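Local coordinates for 2-dehydropantoate 2-reductase (Bacillus subtilis, PDB 3EGO), which probably catalyses the NADPH-dependent reduction of ketopantoate to pantoate, a step in pantothenate biosynthesis, at residues L139-F147 with F166-L177. Numbering follows the deposited sequence.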
loop_
_atom_site.group_PDB
_atom_site.type_symbol
_atom_site.label_atom_id
_atom_site.label_comp_id
_atom_site.label_asym_id
_atom_site.label_seq_id
_atom_site.Cartn_x
_atom_site.Cartn_y
_atom_site.Cartn_z
ATOM N N LEU A 139 -11.107 -22.748 -19.803
ATOM C CA LEU A 139 -11.205 -24.178 -19.870
ATOM C C LEU A 139 -9.886 -24.748 -19.385
ATOM O O LEU A 139 -8.917 -24.837 -20.148
ATOM C CB LEU A 139 -11.515 -24.620 -21.305
ATOM C CG LEU A 139 -12.719 -23.920 -21.971
ATOM C CD1 LEU A 139 -12.924 -24.419 -23.424
ATOM C CD2 LEU A 139 -13.992 -24.169 -21.163
ATOM N N GLY A 140 -9.845 -25.125 -18.116
ATOM C CA GLY A 140 -8.623 -25.619 -17.488
ATOM C C GLY A 140 -8.759 -27.068 -17.082
ATOM O O GLY A 140 -9.276 -27.919 -17.838
ATOM N N ALA A 141 -8.358 -27.343 -15.848
ATOM C CA ALA A 141 -8.357 -28.692 -15.298
ATOM C C ALA A 141 -8.321 -28.578 -13.792
ATOM O O ALA A 141 -8.064 -27.496 -13.265
ATOM C CB ALA A 141 -7.093 -29.435 -15.777
ATOM N N ILE A 142 -8.579 -29.684 -13.109
ATOM C CA ILE A 142 -8.285 -29.811 -11.697
ATOM C C ILE A 142 -7.175 -30.823 -11.577
ATOM O O ILE A 142 -7.178 -31.845 -12.272
ATOM C CB ILE A 142 -9.507 -30.267 -10.900
ATOM C CG1 ILE A 142 -10.517 -29.095 -10.807
ATOM C CG2 ILE A 142 -9.108 -30.762 -9.474
ATOM C CD1 ILE A 142 -11.890 -29.522 -10.079
ATOM N N LYS A 143 -6.204 -30.535 -10.723
ATOM C CA LYS A 143 -5.134 -31.502 -10.425
ATOM C C LYS A 143 -5.123 -31.795 -8.939
ATOM O O LYS A 143 -5.277 -30.902 -8.098
ATOM C CB LYS A 143 -3.775 -30.942 -10.886
ATOM C CG LYS A 143 -3.659 -30.769 -12.407
ATOM C CD LYS A 143 -2.426 -29.983 -12.785
ATOM C CE LYS A 143 -2.081 -30.133 -14.275
ATOM N NZ LYS A 143 -1.447 -28.897 -14.798
ATOM N N TRP A 144 -4.969 -33.058 -8.579
ATOM C CA TRP A 144 -5.060 -33.423 -7.174
ATOM C C TRP A 144 -3.964 -34.437 -6.805
ATOM O O TRP A 144 -3.384 -35.073 -7.698
ATOM C CB TRP A 144 -6.433 -34.004 -6.826
ATOM C CG TRP A 144 -6.703 -35.249 -7.570
ATOM C CD1 TRP A 144 -7.105 -35.362 -8.881
ATOM C CD2 TRP A 144 -6.568 -36.581 -7.065
ATOM N NE1 TRP A 144 -7.216 -36.696 -9.219
ATOM C CE2 TRP A 144 -6.911 -37.465 -8.116
ATOM C CE3 TRP A 144 -6.192 -37.109 -5.816
ATOM C CZ2 TRP A 144 -6.854 -38.885 -7.973
ATOM C CZ3 TRP A 144 -6.150 -38.519 -5.658
ATOM C CH2 TRP A 144 -6.482 -39.386 -6.744
ATOM N N SER A 145 -3.708 -34.564 -5.500
ATOM C CA SER A 145 -2.695 -35.479 -4.953
ATOM C C SER A 145 -3.228 -36.022 -3.656
ATOM O O SER A 145 -4.106 -35.393 -3.054
ATOM C CB SER A 145 -1.424 -34.713 -4.638
ATOM O OG SER A 145 -0.941 -34.048 -5.787
ATOM N N ALA A 146 -2.707 -37.163 -3.187
ATOM C CA ALA A 146 -2.976 -37.631 -1.826
ATOM C C ALA A 146 -2.205 -36.827 -0.774
ATOM O O ALA A 146 -1.026 -36.517 -0.942
ATOM C CB ALA A 146 -2.584 -39.188 -1.664
ATOM N N PHE A 147 -2.845 -36.504 0.326
ATOM C CA PHE A 147 -2.118 -35.789 1.378
ATOM C C PHE A 147 -1.845 -36.812 2.481
ATOM O O PHE A 147 -2.713 -37.593 2.873
ATOM C CB PHE A 147 -2.907 -34.580 1.894
ATOM C CG PHE A 147 -2.205 -33.774 2.966
ATOM C CD1 PHE A 147 -1.286 -32.784 2.643
ATOM C CD2 PHE A 147 -2.494 -33.985 4.300
ATOM C CE1 PHE A 147 -0.665 -32.016 3.656
ATOM C CE2 PHE A 147 -1.860 -33.232 5.297
ATOM C CZ PHE A 147 -0.949 -32.258 4.968
ATOM N N PHE A 166 -13.954 -30.694 -18.234
ATOM C CA PHE A 166 -13.716 -30.787 -16.816
ATOM C C PHE A 166 -12.695 -31.899 -16.550
ATOM O O PHE A 166 -12.975 -32.786 -15.816
ATOM C CB PHE A 166 -15.030 -31.096 -16.039
ATOM C CG PHE A 166 -14.994 -30.693 -14.571
ATOM C CD1 PHE A 166 -14.871 -29.336 -14.181
ATOM C CD2 PHE A 166 -15.072 -31.677 -13.569
ATOM C CE1 PHE A 166 -14.831 -28.981 -12.784
ATOM C CE2 PHE A 166 -15.047 -31.339 -12.201
ATOM C CZ PHE A 166 -14.911 -29.985 -11.810
ATOM N N PRO A 167 -11.532 -31.877 -17.222
ATOM C CA PRO A 167 -10.592 -32.974 -16.927
ATOM C C PRO A 167 -10.011 -32.914 -15.518
ATOM O O PRO A 167 -9.844 -31.815 -14.934
ATOM C CB PRO A 167 -9.475 -32.768 -17.971
ATOM C CG PRO A 167 -9.525 -31.322 -18.243
ATOM C CD PRO A 167 -10.998 -30.976 -18.255
ATOM N N ILE A 168 -9.658 -34.079 -14.990
ATOM C CA ILE A 168 -9.108 -34.162 -13.665
ATOM C C ILE A 168 -7.878 -35.071 -13.704
ATOM O O ILE A 168 -7.957 -36.191 -14.255
ATOM C CB ILE A 168 -10.167 -34.694 -12.672
ATOM C CG1 ILE A 168 -11.319 -33.671 -12.579
ATOM C CG2 ILE A 168 -9.564 -34.826 -11.300
ATOM C CD1 ILE A 168 -12.545 -34.160 -11.718
ATOM N N TYR A 169 -6.736 -34.573 -13.186
ATOM C CA TYR A 169 -5.450 -35.277 -13.318
ATOM C C TYR A 169 -4.862 -35.510 -11.952
ATOM O O TYR A 169 -4.917 -34.618 -11.099
ATOM C CB TYR A 169 -4.469 -34.430 -14.131
ATOM C CG TYR A 169 -4.994 -34.112 -15.478
ATOM C CD1 TYR A 169 -5.326 -35.140 -16.376
ATOM C CD2 TYR A 169 -5.165 -32.792 -15.883
ATOM C CE1 TYR A 169 -5.855 -34.852 -17.626
ATOM C CE2 TYR A 169 -5.674 -32.518 -17.133
ATOM C CZ TYR A 169 -6.014 -33.557 -17.982
ATOM O OH TYR A 169 -6.484 -33.248 -19.240
ATOM N N TYR A 170 -4.326 -36.712 -11.733
ATOM C CA TYR A 170 -3.657 -37.031 -10.474
ATOM C C TYR A 170 -2.195 -36.670 -10.592
ATOM O O TYR A 170 -1.591 -36.923 -11.634
ATOM C CB TYR A 170 -3.782 -38.530 -10.199
ATOM C CG TYR A 170 -2.933 -39.013 -9.054
ATOM C CD1 TYR A 170 -3.229 -38.662 -7.746
ATOM C CD2 TYR A 170 -1.815 -39.820 -9.281
ATOM C CE1 TYR A 170 -2.442 -39.111 -6.692
ATOM C CE2 TYR A 170 -1.030 -40.268 -8.229
ATOM C CZ TYR A 170 -1.349 -39.904 -6.952
ATOM O OH TYR A 170 -0.559 -40.337 -5.910
ATOM N N GLU A 171 -1.622 -36.076 -9.544
ATOM C CA GLU A 171 -0.171 -35.787 -9.515
ATOM C C GLU A 171 0.388 -36.462 -8.247
ATOM O O GLU A 171 -0.268 -36.487 -7.221
ATOM C CB GLU A 171 0.117 -34.280 -9.522
ATOM C CG GLU A 171 -0.465 -33.518 -10.730
ATOM C CD GLU A 171 0.415 -33.604 -11.990
ATOM O OE1 GLU A 171 1.267 -34.519 -12.052
ATOM O OE2 GLU A 171 0.258 -32.765 -12.916
ATOM N N THR A 172 1.590 -37.033 -8.303
ATOM C CA THR A 172 2.048 -37.799 -7.137
ATOM C C THR A 172 2.564 -36.940 -5.983
ATOM O O THR A 172 2.495 -37.347 -4.830
ATOM C CB THR A 172 3.141 -38.808 -7.512
ATOM O OG1 THR A 172 4.153 -38.112 -8.249
ATOM C CG2 THR A 172 2.550 -39.905 -8.370
ATOM N N ASP A 173 3.044 -35.742 -6.281
ATOM C CA ASP A 173 3.654 -34.897 -5.234
ATOM C C ASP A 173 2.792 -33.672 -4.874
ATOM O O ASP A 173 2.805 -32.664 -5.588
ATOM C CB ASP A 173 5.005 -34.413 -5.706
ATOM C CG ASP A 173 5.725 -33.572 -4.644
ATOM O OD1 ASP A 173 5.305 -33.561 -3.457
ATOM O OD2 ASP A 173 6.727 -32.941 -5.017
ATOM N N TRP A 174 2.083 -33.777 -3.769
ATOM C CA TRP A 174 1.151 -32.737 -3.325
ATOM C C TRP A 174 1.936 -31.443 -3.079
ATOM O O TRP A 174 1.476 -30.341 -3.411
ATOM C CB TRP A 174 0.363 -33.197 -2.070
ATOM C CG TRP A 174 1.109 -33.135 -0.760
ATOM C CD1 TRP A 174 1.658 -34.183 -0.079
ATOM C CD2 TRP A 174 1.358 -31.961 0.045
ATOM N NE1 TRP A 174 2.251 -33.736 1.086
ATOM C CE2 TRP A 174 2.092 -32.377 1.178
ATOM C CE3 TRP A 174 1.053 -30.601 -0.102
ATOM C CZ2 TRP A 174 2.513 -31.477 2.179
ATOM C CZ3 TRP A 174 1.472 -29.714 0.874
ATOM C CH2 TRP A 174 2.190 -30.162 2.012
ATOM N N TYR A 175 3.159 -31.570 -2.564
ATOM C CA TYR A 175 3.868 -30.366 -2.146
ATOM C C TYR A 175 4.359 -29.587 -3.343
ATOM O O TYR A 175 4.228 -28.359 -3.411
ATOM C CB TYR A 175 5.004 -30.699 -1.172
ATOM C CG TYR A 175 5.727 -29.457 -0.690
ATOM C CD1 TYR A 175 5.265 -28.738 0.410
ATOM C CD2 TYR A 175 6.859 -28.998 -1.345
ATOM C CE1 TYR A 175 5.934 -27.589 0.844
ATOM C CE2 TYR A 175 7.536 -27.858 -0.910
ATOM C CZ TYR A 175 7.067 -27.171 0.175
ATOM O OH TYR A 175 7.744 -26.043 0.590
ATOM N N ARG A 176 4.880 -30.291 -4.338
ATOM C CA ARG A 176 5.254 -29.646 -5.573
ATOM C C ARG A 176 4.056 -29.012 -6.292
ATOM O O ARG A 176 4.141 -27.895 -6.876
ATOM C CB ARG A 176 5.906 -30.677 -6.505
ATOM C CG ARG A 176 6.372 -30.057 -7.801
ATOM C CD ARG A 176 7.136 -31.070 -8.658
ATOM N NE ARG A 176 8.265 -31.647 -7.928
ATOM C CZ ARG A 176 8.998 -32.669 -8.361
ATOM N NH1 ARG A 176 8.716 -33.246 -9.526
ATOM N NH2 ARG A 176 10.006 -33.121 -7.621
ATOM N N LEU A 177 2.946 -29.745 -6.295
ATOM C CA LEU A 177 1.728 -29.251 -6.964
ATOM C C LEU A 177 1.310 -27.857 -6.413
ATOM O O LEU A 177 1.164 -26.867 -7.161
ATOM C CB LEU A 177 0.597 -30.286 -6.776
ATOM C CG LEU A 177 -0.695 -29.885 -7.516
ATOM C CD1 LEU A 177 -0.452 -29.538 -8.985
ATOM C CD2 LEU A 177 -1.712 -30.988 -7.369
HETATM O O HOH W 1 1.275 -36.775 -2.530
#
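Trp-144 and Tyr-170 form an edge-to-face aromatic pair where two parallel strands, 142-146 and 168-170, lie side by side. They belong to the mixed sheet of the Rossmann-type nucleotide-binding domain, and strand 168-170 leads into helix 174-195 through a short turn. Four backbone hydrogen bonds zip the strands together. They run from Ile-142 N to Pro-167 O, Tyr-169 N to Ile-142 O, Trp-144 N to Tyr-169 O and, at 2.7 Å, from Glu-171 N to Trp-144 O.

The packing is close on the face that carries Ile-142, Trp-144, Ile-168 and Tyr-170. Trp-144 has CG between its backbone N and carbonyl carbon (chi1 62°), which turns the indole across to the neighbouring strand. Tyr-170 CD1 reaches over one indole face, 3.5 Å from Trp-144 CH2, with the ring planes at 55°. Ile-168 CG2 meets Trp-144 CD1 at 3.5 Å, and Phe-159 adds an edge-to-face ring contact to the indole. A leucine in place of Trp-144 would probably open a gap beside Ile-168 and leave Tyr-170 without its aromatic partner. Further along this face, Ile-142 CD1 touches Phe-166 CZ, close to helix 12-22.

The face with Lys-143 and Tyr-169 is looser and more open to solvent. Lys-143 NZ is 4.6 Å from Glu-171 OE2, too far for contact, and makes its salt bridge with Glu-123.

Packing tightens again at the helix start. Phe-147 turns an edge to a face of Trp-174, with Phe-147 CE1 3.5 Å from Trp-174 CZ2. Water 1 donates to Ala-146 O and Thr-172 O, bridging the backbones of Ala-146 and Thr-172. Ser-145 OG donates to Glu-171 O at 2.9 Å, approaching from 51° above the carbonyl plane.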